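Local coordinates for protein YHDH (Escherichia coli, PDB 1O89) that probably catalyses the NADPH-dependent reduction of acrylyl-CoA to propanoyl-CoA as a homodimer of the zinc-containing alcohol dehydrogenase family, at residues D138-M143 against A316-L321. Residues are numbered along the deposited sequence; the frame is centred on the assembly and turned at random.
Sequences DARKAM and AKEISL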
loop_
_atom_site.group_PDB
_atom_site.type_symbol
_atom_site.label_atom_id
_atom_site.label_comp_id
_atom_site.label_asym_id
_atom_site.label_seq_id
_atom_site.Cartn_x
_atom_site.Cartn_y
_atom_site.Cartn_z
ATOM N N ASP A 138 -7.602 26.043 19.688
ATOM C CA ASP A 138 -8.488 25.968 20.859
ATOM C C ASP A 138 -9.590 24.915 20.632
ATOM O O ASP A 138 -9.640 24.255 19.586
ATOM C CB ASP A 138 -9.060 27.359 21.215
ATOM C CG ASP A 138 -9.961 27.943 20.118
ATOM O OD1 ASP A 138 -10.608 27.179 19.377
ATOM O OD2 ASP A 138 -10.112 29.171 19.938
ATOM N N ALA A 139 -10.453 24.743 21.632
ATOM C CA ALA A 139 -11.519 23.741 21.596
ATOM C C ALA A 139 -12.423 23.875 20.357
ATOM O O ALA A 139 -12.689 22.909 19.670
ATOM C CB ALA A 139 -12.358 23.854 22.884
ATOM N N ARG A 140 -12.877 25.089 20.064
ATOM C CA ARG A 140 -13.775 25.298 18.933
ATOM C C ARG A 140 -13.093 24.954 17.610
ATOM O O ARG A 140 -13.639 24.212 16.810
ATOM C CB ARG A 140 -14.288 26.742 18.904
ATOM C CG ARG A 140 -15.468 26.980 17.975
ATOM C CD ARG A 140 -16.138 28.344 18.178
ATOM N NE ARG A 140 -17.304 28.505 17.323
ATOM C CZ ARG A 140 -17.264 28.858 16.033
ATOM N NH1 ARG A 140 -16.109 29.083 15.405
ATOM N NH2 ARG A 140 -18.400 28.983 15.358
ATOM N N LYS A 141 -11.904 25.504 17.388
ATOM C CA LYS A 141 -11.145 25.241 16.172
ATOM C C LYS A 141 -10.863 23.748 16.030
ATOM O O LYS A 141 -10.959 23.200 14.939
ATOM C CB LYS A 141 -9.816 26.012 16.170
ATOM C CG LYS A 141 -9.956 27.522 16.067
ATOM C CD LYS A 141 -8.586 28.202 16.089
ATOM C CE LYS A 141 -8.685 29.705 15.841
ATOM N NZ LYS A 141 -7.417 30.267 15.253
ATOM N N ALA A 142 -10.529 23.093 17.132
ATOM C CA ALA A 142 -10.219 21.666 17.096
ATOM C C ALA A 142 -11.423 20.858 16.631
ATOM O O ALA A 142 -11.278 19.895 15.910
ATOM C CB ALA A 142 -9.747 21.172 18.456
ATOM N N MET A 143 -12.617 21.251 17.032
ATOM C CA MET A 143 -13.806 20.530 16.604
ATOM C C MET A 143 -14.224 20.883 15.190
ATOM O O MET A 143 -14.855 20.072 14.540
ATOM C CB MET A 143 -14.952 20.762 17.583
ATOM C CG MET A 143 -14.643 20.207 18.957
ATOM S SD MET A 143 -14.438 18.425 18.882
ATOM C CE MET A 143 -12.710 18.227 18.862
ATOM N N ALA A 316 -19.840 27.933 10.760
ATOM C CA ALA A 316 -20.246 26.718 11.453
ATOM C C ALA A 316 -21.558 26.926 12.203
ATOM O O ALA A 316 -21.775 27.976 12.801
ATOM C CB ALA A 316 -19.162 26.299 12.420
ATOM N N LYS A 317 -22.425 25.918 12.175
ATOM C CA LYS A 317 -23.655 25.932 12.960
ATOM C C LYS A 317 -23.387 25.417 14.370
ATOM O O LYS A 317 -23.060 24.251 14.550
ATOM C CB LYS A 317 -24.733 25.060 12.312
ATOM C CG LYS A 317 -25.362 25.652 11.057
ATOM C CD LYS A 317 -24.850 24.962 9.798
ATOM C CE LYS A 317 -24.961 25.849 8.575
ATOM N NZ LYS A 317 -23.730 26.647 8.340
ATOM N N GLU A 318 -23.544 26.279 15.364
ATOM C CA GLU A 318 -23.426 25.878 16.766
ATOM C C GLU A 318 -24.807 25.497 17.253
ATOM O O GLU A 318 -25.744 26.259 17.084
ATOM C CB GLU A 318 -22.895 27.023 17.623
ATOM C CG GLU A 318 -21.599 27.618 17.115
ATOM C CD GLU A 318 -21.219 28.907 17.819
ATOM O OE1 GLU A 318 -22.093 29.609 18.378
ATOM O OE2 GLU A 318 -20.015 29.222 17.817
ATOM N N ILE A 319 -24.929 24.324 17.863
ATOM C CA ILE A 319 -26.205 23.854 18.390
ATOM C C ILE A 319 -26.053 23.352 19.830
ATOM O O ILE A 319 -24.971 22.928 20.264
ATOM C CB ILE A 319 -26.790 22.733 17.472
ATOM C CG1 ILE A 319 -26.071 21.395 17.670
ATOM C CG2 ILE A 319 -26.707 23.133 16.003
ATOM C CD1 ILE A 319 -26.687 20.247 16.861
ATOM N N SER A 320 -27.154 23.392 20.566
ATOM C CA SER A 320 -27.205 22.801 21.884
ATOM C C SER A 320 -27.479 21.297 21.731
ATOM O O SER A 320 -27.860 20.823 20.656
ATOM C CB SER A 320 -28.279 23.488 22.729
ATOM O OG SER A 320 -29.573 23.091 22.329
ATOM N N LEU A 321 -27.272 20.549 22.806
ATOM C CA LEU A 321 -27.535 19.114 22.804
ATOM C C LEU A 321 -28.973 18.793 22.381
ATOM O O LEU A 321 -29.209 17.826 21.669
ATOM C CB LEU A 321 -27.271 18.540 24.187
ATOM C CG LEU A 321 -25.798 18.456 24.583
ATOM C CD1 LEU A 321 -25.676 18.390 26.083
ATOM C CD2 LEU A 321 -25.137 17.238 23.933
#
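R140, in the first turn of helix 139-161, reaches across to E318 on strand 317-319 and makes a surface salt bridge between helix and strand. The strand pairs in parallel with 340-343 in the mixed sheet of this medium-chain dehydrogenase/reductase fold, and W57 of strand 51-59, which pairs with the other edge of 340-343, touches both R140 and E318. The two side chains cross at about a right angle, with the guanidinium and carboxylate planes 74° apart. The grip is side-on, NE and NH2 of R140 both donating to the single oxygen OE2 of E318 at 2.8 and 3.0 Å, and not the coplanar fork that uses both carboxylate oxygens. Both bonds are bent, the N-H...O angle at NE being 139°. R140 CG stands anti to the backbone N (chi1 -166°), and the chain runs extended to NE, carrying the guanidinium out to the strand. A316 CB sits 4.1 Å from R140 NH2, at an oblique approach. With R140 cut back to an alanine, the E318 carboxylate would probably lose this cationic mate and be freer to turn. At the start of the helix, D138 is the N-cap, its OD1 accepting an almost straight bond from K141 N at 2.9 Å. On E318 OE2, the NE bond takes the anti lone pair, while NH2 comes from above the carboxylate plane.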